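Local coordinates for long form salivary protein D7L (Phlebotomus duboscqi, PDB 6MT7), which binds and sequesters cysteinyl leukotrienes and a thromboxane A2 analogue, dampening the vertebrate host's response to the bite and inhibiting thromboxane A2-dependent platelet aggregation induced by low collagen, at residues Y4-D9 with M69-S74; L63-I68 with G81-I86; R75-P80 with L112-Y117. All blocks are in the same frame, centred on the assembly; numbering follows the deposited sequence.

Contact 1. Residues Y4-D9 with M69-S74; sequences YPRNAD and MEQFNS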
loop_
_atom_site.group_PDB
_atom_site.type_symbol
_atom_site.label_atom_id
_atom_site.label_comp_id
_atom_site.label_asym_id
_atom_site.label_seq_id
_atom_site.Cartn_x
_atom_site.Cartn_y
_atom_site.Cartn_z
ATOM N N TYR A 4 -8.468 -7.670 -5.282
ATOM C CA TYR A 4 -9.336 -7.447 -4.139
ATOM C C TYR A 4 -9.915 -8.786 -3.706
ATOM O O TYR A 4 -10.136 -9.668 -4.542
ATOM C CB TYR A 4 -10.461 -6.451 -4.484
ATOM C CG TYR A 4 -9.935 -5.124 -5.009
ATOM C CD1 TYR A 4 -9.552 -4.107 -4.130
ATOM C CD2 TYR A 4 -9.789 -4.897 -6.375
ATOM C CE1 TYR A 4 -9.059 -2.905 -4.598
ATOM C CE2 TYR A 4 -9.295 -3.698 -6.856
ATOM C CZ TYR A 4 -8.931 -2.703 -5.962
ATOM O OH TYR A 4 -8.436 -1.511 -6.440
ATOM N N PRO A 5 -10.112 -8.992 -2.402
ATOM C CA PRO A 5 -9.815 -8.045 -1.316
ATOM C C PRO A 5 -8.321 -7.899 -1.042
ATOM O O PRO A 5 -7.503 -8.639 -1.594
ATOM C CB PRO A 5 -10.513 -8.673 -0.110
ATOM C CG PRO A 5 -10.457 -10.156 -0.392
ATOM C CD PRO A 5 -10.635 -10.272 -1.894
ATOM N N ARG A 6 -7.986 -6.938 -0.189
ATOM C CA ARG A 6 -6.602 -6.711 0.208
ATOM C C ARG A 6 -6.237 -7.636 1.357
ATOM O O ARG A 6 -7.033 -7.849 2.275
ATOM C CB ARG A 6 -6.409 -5.252 0.622
ATOM C CG ARG A 6 -6.944 -4.237 -0.385
ATOM C CD ARG A 6 -6.314 -4.385 -1.768
ATOM N NE ARG A 6 -4.877 -4.094 -1.750
ATOM C CZ ARG A 6 -4.021 -4.534 -2.667
ATOM N NH1 ARG A 6 -4.449 -5.303 -3.671
ATOM N NH2 ARG A 6 -2.727 -4.207 -2.588
ATOM N N ASN A 7 -5.030 -8.205 1.302
ATOM C CA ASN A 7 -4.635 -9.143 2.338
ATOM C C ASN A 7 -3.903 -8.396 3.455
ATOM O O ASN A 7 -3.702 -7.183 3.390
ATOM C CB ASN A 7 -3.826 -10.307 1.729
ATOM C CG ASN A 7 -2.458 -9.890 1.213
ATOM O OD1 ASN A 7 -1.790 -9.040 1.793
ATOM N ND2 ASN A 7 -2.024 -10.515 0.117
ATOM N N ALA A 8 -3.500 -9.123 4.503
ATOM C CA ALA A 8 -2.950 -8.457 5.686
ATOM C C ALA A 8 -1.572 -7.854 5.432
ATOM O O ALA A 8 -1.167 -6.914 6.130
ATOM C CB ALA A 8 -2.876 -9.437 6.858
ATOM N N ASP A 9 -0.813 -8.412 4.492
ATOM C CA ASP A 9 0.451 -7.789 4.110
ATOM C C ASP A 9 0.201 -6.517 3.314
ATOM O O ASP A 9 0.910 -5.511 3.478
ATOM C CB ASP A 9 1.286 -8.776 3.292
ATOM C CG ASP A 9 2.569 -8.156 2.746
ATOM O OD1 ASP A 9 3.459 -7.860 3.561
ATOM O OD2 ASP A 9 2.678 -7.973 1.512
HETATM N N MSE A 69 -16.879 -2.358 0.056
HETATM C CA MSE A 69 -17.933 -3.284 0.436
HETATM C C MSE A 69 -17.459 -4.726 0.275
HETATM O O MSE A 69 -17.753 -5.592 1.105
HETATM C CB MSE A 69 -19.174 -3.001 -0.408
HETATM C CG MSE A 69 -19.870 -1.776 0.130
HETATM SE SE MSE A 69 -21.490 -1.336 -0.832
HETATM C CE MSE A 69 -20.681 -1.167 -2.571
ATOM N N GLU A 70 -16.698 -4.969 -0.795
ATOM C CA GLU A 70 -16.128 -6.296 -1.015
ATOM C C GLU A 70 -15.184 -6.693 0.114
ATOM O O GLU A 70 -15.155 -7.860 0.529
ATOM C CB GLU A 70 -15.399 -6.332 -2.354
ATOM C CG GLU A 70 -14.708 -7.650 -2.623
ATOM C CD GLU A 70 -14.078 -7.718 -4.006
ATOM O OE1 GLU A 70 -14.246 -6.754 -4.791
ATOM O OE2 GLU A 70 -13.420 -8.746 -4.298
ATOM N N GLN A 71 -14.413 -5.736 0.638
ATOM C CA GLN A 71 -13.548 -6.061 1.763
ATOM C C GLN A 71 -14.370 -6.548 2.947
ATOM O O GLN A 71 -14.040 -7.561 3.570
ATOM C CB GLN A 71 -12.696 -4.855 2.167
ATOM C CG GLN A 71 -11.602 -5.217 3.182
ATOM C CD GLN A 71 -10.388 -5.843 2.500
ATOM O OE1 GLN A 71 -10.210 -5.709 1.293
ATOM N NE2 GLN A 71 -9.556 -6.522 3.268
ATOM N N PHE A 72 -15.450 -5.834 3.274
ATOM C CA PHE A 72 -16.293 -6.260 4.385
ATOM C C PHE A 72 -16.894 -7.630 4.112
ATOM O O PHE A 72 -16.842 -8.528 4.960
ATOM C CB PHE A 72 -17.399 -5.236 4.625
ATOM C CG PHE A 72 -16.956 -4.037 5.397
ATOM C CD1 PHE A 72 -17.079 -4.004 6.777
ATOM C CD2 PHE A 72 -16.441 -2.935 4.748
ATOM C CE1 PHE A 72 -16.687 -2.885 7.493
ATOM C CE2 PHE A 72 -16.035 -1.819 5.461
ATOM C CZ PHE A 72 -16.161 -1.796 6.830
ATOM N N ASN A 73 -17.461 -7.816 2.920
ATOM C CA ASN A 73 -18.107 -9.089 2.616
ATOM C C ASN A 73 -17.118 -10.244 2.673
ATOM O O ASN A 73 -17.432 -11.314 3.211
ATOM C CB ASN A 73 -18.776 -9.025 1.241
ATOM C CG ASN A 73 -20.025 -8.164 1.245
ATOM O OD1 ASN A 73 -20.698 -8.028 2.267
ATOM N ND2 ASN A 73 -20.341 -7.579 0.098
ATOM N N SER A 74 -15.914 -10.049 2.133
ATOM C CA SER A 74 -14.955 -11.147 2.087
ATOM C C SER A 74 -14.453 -11.515 3.480
ATOM O O SER A 74 -14.078 -12.669 3.720
ATOM C CB SER A 74 -13.785 -10.782 1.179
ATOM O OG SER A 74 -13.000 -9.765 1.780
#

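Contact 2. Residues L63-I68 with G81-I86; sequences LRVDRI and GGINTI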
loop_
_atom_site.group_PDB
_atom_site.type_symbol
_atom_site.label_atom_id
_atom_site.label_comp_id
_atom_site.label_asym_id
_atom_site.label_seq_id
_atom_site.Cartn_x
_atom_site.Cartn_y
_atom_site.Cartn_z
ATOM N N LEU A 63 -13.883 7.370 -3.892
ATOM C CA LEU A 63 -13.544 6.095 -3.281
ATOM C C LEU A 63 -14.183 4.947 -4.050
ATOM O O LEU A 63 -15.280 5.070 -4.607
ATOM C CB LEU A 63 -14.007 6.059 -1.829
ATOM C CG LEU A 63 -13.241 7.030 -0.938
ATOM C CD1 LEU A 63 -13.888 7.020 0.410
ATOM C CD2 LEU A 63 -11.768 6.634 -0.847
ATOM N N ARG A 64 -13.469 3.820 -4.083
ATOM C CA ARG A 64 -13.943 2.580 -4.702
ATOM C C ARG A 64 -14.868 1.887 -3.711
ATOM O O ARG A 64 -14.517 0.904 -3.053
ATOM C CB ARG A 64 -12.769 1.696 -5.096
ATOM C CG ARG A 64 -11.838 2.337 -6.121
ATOM C CD ARG A 64 -10.927 1.286 -6.753
ATOM N NE ARG A 64 -9.959 1.895 -7.664
ATOM C CZ ARG A 64 -10.219 2.213 -8.927
ATOM N NH1 ARG A 64 -11.425 1.981 -9.431
ATOM N NH2 ARG A 64 -9.275 2.769 -9.686
ATOM N N VAL A 65 -16.080 2.433 -3.607
ATOM C CA VAL A 65 -17.059 1.929 -2.651
ATOM C C VAL A 65 -17.370 0.459 -2.917
ATOM O O VAL A 65 -17.555 -0.326 -1.980
ATOM C CB VAL A 65 -18.317 2.817 -2.693
ATOM C CG1 VAL A 65 -19.464 2.197 -1.917
ATOM C CG2 VAL A 65 -17.973 4.188 -2.116
ATOM N N ASP A 66 -17.398 0.053 -4.195
ATOM C CA ASP A 66 -17.627 -1.357 -4.494
ATOM C C ASP A 66 -16.565 -2.235 -3.841
ATOM O O ASP A 66 -16.880 -3.288 -3.273
ATOM C CB ASP A 66 -17.673 -1.586 -6.011
ATOM C CG ASP A 66 -16.366 -1.216 -6.715
ATOM O OD1 ASP A 66 -15.795 -0.149 -6.414
ATOM O OD2 ASP A 66 -15.926 -1.992 -7.592
ATOM N N ARG A 67 -15.305 -1.805 -3.886
ATOM C CA ARG A 67 -14.231 -2.628 -3.345
ATOM C C ARG A 67 -14.161 -2.543 -1.827
ATOM O O ARG A 67 -13.693 -3.489 -1.177
ATOM C CB ARG A 67 -12.887 -2.214 -3.962
ATOM C CG ARG A 67 -12.824 -2.387 -5.499
ATOM C CD ARG A 67 -13.208 -3.796 -5.933
ATOM N NE ARG A 67 -12.967 -3.995 -7.362
ATOM C CZ ARG A 67 -12.957 -5.179 -7.965
ATOM N NH1 ARG A 67 -13.179 -6.288 -7.280
ATOM N NH2 ARG A 67 -12.724 -5.247 -9.273
ATOM N N ILE A 68 -14.590 -1.418 -1.254
ATOM C CA ILE A 68 -14.694 -1.303 0.198
ATOM C C ILE A 68 -15.728 -2.293 0.721
ATOM O O ILE A 68 -15.487 -3.017 1.694
ATOM C CB ILE A 68 -15.041 0.144 0.599
ATOM C CG1 ILE A 68 -13.884 1.087 0.267
ATOM C CG2 ILE A 68 -15.376 0.223 2.093
ATOM C CD1 ILE A 68 -14.257 2.574 0.332
ATOM N N GLY A 81 -23.193 1.324 8.301
ATOM C CA GLY A 81 -24.025 2.420 7.857
ATOM C C GLY A 81 -23.186 3.593 7.392
ATOM O O GLY A 81 -21.965 3.625 7.545
ATOM N N GLY A 82 -23.860 4.577 6.802
ATOM C CA GLY A 82 -23.183 5.797 6.395
ATOM C C GLY A 82 -22.319 5.672 5.162
ATOM O O GLY A 82 -21.397 6.476 4.981
ATOM N N ILE A 83 -22.574 4.672 4.313
ATOM C CA ILE A 83 -21.797 4.528 3.083
ATOM C C ILE A 83 -22.074 5.688 2.135
ATOM O O ILE A 83 -21.206 6.076 1.347
ATOM C CB ILE A 83 -22.099 3.169 2.424
ATOM C CG1 ILE A 83 -21.723 2.026 3.362
ATOM C CG2 ILE A 83 -21.364 3.017 1.083
ATOM C CD1 ILE A 83 -20.296 2.024 3.747
ATOM N N ASN A 84 -23.276 6.271 2.196
ATOM C CA ASN A 84 -23.596 7.377 1.303
ATOM C C ASN A 84 -22.613 8.529 1.475
ATOM O O ASN A 84 -22.185 9.136 0.490
ATOM C CB ASN A 84 -25.033 7.845 1.537
ATOM C CG ASN A 84 -25.268 8.323 2.949
ATOM O OD1 ASN A 84 -24.719 7.774 3.905
ATOM N ND2 ASN A 84 -26.094 9.354 3.093
ATOM N N THR A 85 -22.206 8.817 2.717
ATOM C CA THR A 85 -21.308 9.946 2.952
ATOM C C THR A 85 -19.944 9.726 2.310
ATOM O O THR A 85 -19.316 10.676 1.830
ATOM C CB THR A 85 -21.147 10.183 4.453
ATOM O OG1 THR A 85 -22.438 10.349 5.044
ATOM C CG2 THR A 85 -20.295 11.428 4.725
ATOM N N ILE A 86 -19.463 8.481 2.293
ATOM C CA ILE A 86 -18.147 8.236 1.706
ATOM C C ILE A 86 -18.188 8.118 0.192
ATOM O O ILE A 86 -17.124 8.112 -0.442
ATOM C CB ILE A 86 -17.493 6.971 2.292
ATOM C CG1 ILE A 86 -18.103 5.701 1.692
ATOM C CG2 ILE A 86 -17.635 6.960 3.803
ATOM C CD1 ILE A 86 -17.315 4.455 2.097
HETATM O O HOH W 1 -15.885 9.069 -2.668
#

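Contact 3. Residues R75-P80 with L112-Y117; sequences RSVAIP and LRTAFY. With TRT (fragment of triton X-100), chain C.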
loop_
_atom_site.group_PDB
_atom_site.type_symbol
_atom_site.label_atom_id
_atom_site.label_comp_id
_atom_site.label_asym_id
_atom_site.label_seq_id
_atom_site.Cartn_x
_atom_site.Cartn_y
_atom_site.Cartn_z
ATOM N N ARG A 75 -14.456 -10.564 4.407
ATOM C CA ARG A 75 -14.028 -10.783 5.780
ATOM C C ARG A 75 -15.181 -11.136 6.716
ATOM O O ARG A 75 -14.967 -11.228 7.930
ATOM C CB ARG A 75 -13.308 -9.536 6.302
ATOM C CG ARG A 75 -12.097 -9.128 5.462
ATOM C CD ARG A 75 -10.854 -9.894 5.854
ATOM N NE ARG A 75 -10.547 -9.692 7.261
ATOM C CZ ARG A 75 -10.525 -10.659 8.173
ATOM N NH1 ARG A 75 -10.779 -11.919 7.832
ATOM N NH2 ARG A 75 -10.248 -10.364 9.434
ATOM N N SER A 76 -16.393 -11.323 6.182
ATOM C CA SER A 76 -17.587 -11.635 6.976
ATOM C C SER A 76 -17.863 -10.579 8.046
ATOM O O SER A 76 -18.197 -10.906 9.187
ATOM C CB SER A 76 -17.496 -13.029 7.610
ATOM O OG SER A 76 -17.186 -14.031 6.650
ATOM N N VAL A 77 -17.724 -9.305 7.678
ATOM C CA VAL A 77 -18.086 -8.176 8.529
ATOM C C VAL A 77 -19.290 -7.484 7.908
ATOM O O VAL A 77 -19.305 -7.213 6.699
ATOM C CB VAL A 77 -16.922 -7.177 8.695
ATOM C CG1 VAL A 77 -17.302 -6.088 9.689
ATOM C CG2 VAL A 77 -15.647 -7.886 9.138
ATOM N N ALA A 78 -20.283 -7.170 8.739
ATOM C CA ALA A 78 -21.478 -6.487 8.260
ATOM C C ALA A 78 -21.125 -5.161 7.604
ATOM O O ALA A 78 -20.263 -4.419 8.081
ATOM C CB ALA A 78 -22.452 -6.252 9.418
ATOM N N ILE A 79 -21.799 -4.856 6.502
ATOM C CA ILE A 79 -21.618 -3.570 5.835
ATOM C C ILE A 79 -22.049 -2.453 6.776
ATOM O O ILE A 79 -23.196 -2.450 7.240
ATOM C CB ILE A 79 -22.409 -3.503 4.520
ATOM C CG1 ILE A 79 -22.016 -4.668 3.607
ATOM C CG2 ILE A 79 -22.177 -2.154 3.837
ATOM C CD1 ILE A 79 -20.559 -4.694 3.261
ATOM N N PRO A 80 -21.191 -1.482 7.070
ATOM C CA PRO A 80 -21.568 -0.434 8.020
ATOM C C PRO A 80 -22.544 0.569 7.417
ATOM O O PRO A 80 -22.732 0.656 6.202
ATOM C CB PRO A 80 -20.233 0.226 8.370
ATOM C CG PRO A 80 -19.323 -0.105 7.257
ATOM C CD PRO A 80 -19.794 -1.369 6.617
ATOM N N LEU A 112 -13.848 -1.911 11.068
ATOM C CA LEU A 112 -12.853 -1.571 10.057
ATOM C C LEU A 112 -11.514 -2.230 10.362
ATOM O O LEU A 112 -10.840 -2.723 9.452
ATOM C CB LEU A 112 -12.700 -0.055 9.961
ATOM C CG LEU A 112 -13.839 0.627 9.194
ATOM C CD1 LEU A 112 -13.765 2.137 9.409
ATOM C CD2 LEU A 112 -13.744 0.285 7.715
ATOM N N ARG A 113 -11.111 -2.248 11.636
ATOM C CA ARG A 113 -9.882 -2.952 11.988
ATOM C C ARG A 113 -9.997 -4.439 11.669
ATOM O O ARG A 113 -9.040 -5.054 11.176
ATOM C CB ARG A 113 -9.548 -2.717 13.465
ATOM C CG ARG A 113 -9.197 -1.258 13.741
ATOM C CD ARG A 113 -8.816 -1.024 15.201
ATOM N NE ARG A 113 -7.633 -1.796 15.562
ATOM C CZ ARG A 113 -7.116 -1.831 16.780
ATOM N NH1 ARG A 113 -7.685 -1.131 17.748
ATOM N NH2 ARG A 113 -6.032 -2.557 17.027
ATOM N N THR A 114 -11.173 -5.029 11.904
ATOM C CA THR A 114 -11.365 -6.431 11.535
ATOM C C THR A 114 -11.223 -6.623 10.027
ATOM O O THR A 114 -10.509 -7.518 9.562
ATOM C CB THR A 114 -12.739 -6.926 11.995
ATOM O OG1 THR A 114 -12.859 -6.816 13.425
ATOM C CG2 THR A 114 -12.940 -8.388 11.578
ATOM N N ALA A 115 -11.913 -5.793 9.245
ATOM C CA ALA A 115 -11.924 -5.977 7.797
ATOM C C ALA A 115 -10.556 -5.736 7.171
ATOM O O ALA A 115 -10.215 -6.375 6.168
ATOM C CB ALA A 115 -12.963 -5.057 7.168
ATOM N N PHE A 116 -9.746 -4.854 7.758
ATOM C CA PHE A 116 -8.469 -4.486 7.168
ATOM C C PHE A 116 -7.285 -4.995 7.977
ATOM O O PHE A 116 -6.185 -4.443 7.862
ATOM C CB PHE A 116 -8.398 -2.971 6.974
ATOM C CG PHE A 116 -9.281 -2.488 5.858
ATOM C CD1 PHE A 116 -8.811 -2.444 4.552
ATOM C CD2 PHE A 116 -10.607 -2.161 6.104
ATOM C CE1 PHE A 116 -9.636 -2.035 3.516
ATOM C CE2 PHE A 116 -11.435 -1.751 5.075
ATOM C CZ PHE A 116 -10.949 -1.686 3.784
ATOM N N TYR A 117 -7.496 -6.045 8.775
ATOM C CA TYR A 117 -6.426 -6.733 9.507
ATOM C C TYR A 117 -5.663 -5.782 10.421
ATOM O O TYR A 117 -4.448 -5.903 10.587
ATOM C CB TYR A 117 -5.458 -7.433 8.546
ATOM C CG TYR A 117 -6.116 -8.470 7.655
ATOM C CD1 TYR A 117 -6.423 -9.733 8.140
ATOM C CD2 TYR A 117 -6.425 -8.182 6.338
ATOM C CE1 TYR A 117 -7.022 -10.681 7.329
ATOM C CE2 TYR A 117 -7.022 -9.117 5.520
ATOM C CZ TYR A 117 -7.309 -10.368 6.018
ATOM O OH TYR A 117 -7.908 -11.296 5.194
HETATM C C25 TRT C . 4.445 0.217 14.463
HETATM O O24 TRT C . 3.335 -0.217 13.682
HETATM C C23 TRT C . 2.208 0.655 13.763
HETATM C C22 TRT C . 1.271 0.286 12.620
HETATM O O21 TRT C . 0.011 0.951 12.709
HETATM C C20 TRT C . -0.814 0.487 11.646
HETATM C C19 TRT C . -2.219 1.036 11.816
HETATM O O18 TRT C . -2.294 2.319 11.203
HETATM C C17 TRT C . -2.931 3.228 12.078
HETATM C C16 TRT C . -4.337 3.528 11.600
HETATM O O15 TRT C . -4.322 4.508 10.556
HETATM C C12 TRT C . -5.417 4.610 9.716
HETATM C C13 TRT C . -6.676 4.208 10.147
HETATM C C14 TRT C . -7.783 4.309 9.296
HETATM C C11 TRT C . -5.264 5.111 8.429
HETATM C C10 TRT C . -6.364 5.215 7.583
HETATM C C9 TRT C . -7.627 4.816 8.003
HETATM C C6 TRT C . -8.786 4.934 7.056
HETATM C C8 TRT C . -9.560 6.176 7.483
HETATM C C7 TRT C . -8.269 5.180 5.643
HETATM C C5 TRT C . -9.721 3.710 7.179
HETATM C C1 TRT C . -9.360 2.308 6.636
HETATM C C2 TRT C . -7.925 1.851 6.875
HETATM C C4 TRT C . -10.276 1.312 7.334
HETATM C C3 TRT C . -9.648 2.146 5.149
#

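Contact 1. Residues Y4-D9 with M69-S74
Two hydrogen bonds join the backbone of Arg6 to the side-chain amide of Gln71. Arg6 N gives its hydrogen to Gln71 OE1 at 2.9 Å, meeting a lone pair in the plane of the carbonyl. The return bond, from Gln71 NE2 to Arg6 O, spans 3.0 Å and is almost straight, 174° at the hydrogen, with the acceptor lying in the amide plane. Together they close a ring in which one glutamine reads both the N-H and the C=O of a single residue, as a neighbouring β-strand would. The amide gets there because the chain of Gln71 leaves the helix with CG anti to N (chi1 -170°) and then bends at chi2 (81°). The same NE2 also donates to Ala115 O, so three bonds set which end of the amide is oxygen and probably hold its rotation.

Packing surrounds this polar pair. Pro5, held behind a cis peptide bond, lays its ring on helix 65-74: CB lies 3.3 Å from Gln71 OE1, while CG comes within 3.7 Å of Ser74 CB. A proline suits the place, since it offers a compact ring and has no N-H to satisfy.

Charge enters at Glu70, whose extended chain crosses the Pro5 ring at about a right angle. Its carboxylate ends beside Tyr4, OE2 standing 3.7 Å from Tyr4 CB and close to, but not bonded to, Tyr4 O. OE1 forms a salt bridge with Arg67, and the Tyr4 hydroxyl bonds to Gly54 O.

Asn7, the N-cap of helix 8-21, accepts from Gln10 N with OD1. The chemistry implies that the N-terminal arm bonds to helix 65-74 through its backbone, the Pro5 ring supplying much of the packing, with a buried glutamine setting the position of the residue just before that cap.

Contact 2. Residues L63-I68 with G81-I86
Ile86 O accepts a hydrogen bond of 2.7 Å from a water that in turn takes the N-H of Leu63, with Leu63 N 2.9 Å from the water oxygen. The single water thus joins the carbonyl at the end of the short, weakly bonded helix 83-86 to the amide at the end of strand 62-63, two backbone groups too far apart to bond directly. Beside this bridge CD1 of Leu63 packs against the same carbonyl, 3.5 Å from Ile86 O, and its side chain crosses that of Ile86 at about a right angle.

The rest of the contact is apolar, and Ile86 is its hub. Its CG1 sits between the backbone N and the carbonyl carbon (chi1 77°), an uncommon choice in a helix, and this swings the longer branch across to helix 65-74. There CG1 meets Val65 CG2 at 4.1 Å, while CD1 and the CD1 of Ile68 come tip to tip, 4.0 Å apart. Val65 divides its two methyls between two partners: the other one, CG1, touches Ile83 CG2 at 3.6 Å, the closest apolar approach here. Valine suits its place because its two methyls meet Ile83 and Ile86 at once, and isoleucine suits position 86 because its long branch reaches both Val65 and Ile68.

Trp50 of helix 40-52 covers Leu63 and Ile68, and Phe104 of helix 94-106 lies against Ile83 and Ile86, so the cluster continues into the helices around the lipid pocket; the side chain of Ile68 is about 7 Å from the bound detergent fragment. The chemistry implies a join held by the fit of branched aliphatic groups, whose polar edge is satisfied through a shared water.

Contact 3. Residues R75-P80 with L112-Y117
Arg75 makes the tight half of this contact, gripping Thr114 O while lying flat on the ring of Tyr117. Its NE and NH2 both donate to that one carbonyl oxygen, the NH2 bond being 2.9 Å and the NE bond 3.2 Å. Both come from the same face of the carbonyl plane, tilted out of it, and both are bent. The guanidinium stacks on Tyr117 with the planes 12° apart and the centres separated by 4.2 Å, an arrangement of flat groups that turns the guanidinium edge to the carbonyl. The first torsion (chi1 -58°) puts Arg75 CG 3.4 Å from Ala115 O, and bends at chi2 and chi3 then turn the guanidinium to Thr114 O. Tyr117 also meets Trp126 edge-to-face.

Away from this grip the packing is looser. Val77 touches helix 109-115 through one methyl, CG2, 3.7 Å from Thr114 CG2 and farther from Ala115 CB, while Ser76, Ala78 and Ile79 lie on the exposed side of the loop. Ser76, with positive phi, is the C' residue of the Schellman motif that ends helix 65-74.

On the inner side of the helix end, Leu112 and Phe116 line the pocket, with Leu112 CD2 3.6 Å from C4 of the detergent fragment. Arginine suits its place at the C-terminal end of a helix, the negative end of its dipole, which probably favours a positive charge. The chemistry implies that this terminus, which contributes Leu112 and Phe116 to the pocket wall, is probably stabilised electrostatically.

All three contacts lie on the same side of the chain's centre, in the part of the fold that encloses the bound detergent fragment. Helix 65-74 serves contacts 1 and 2, and the loop that follows it enters contact 3. Contacts 1 and 3 are the closest pair, their centres about 8 Å apart, and Gln71 bridges them by reaching Ala115; contact 2 lies about 14 Å and 13 Å from contacts 1 and 3, centre to centre. Along the chain contact 1 closes before contact 3 opens, whereas contact 2 alternates with each. One helix and its following loop are therefore tied to the N-terminal arm, helix 83-86 and the end of helix 109-115, linking distant pieces of sequence around the lipid pocket.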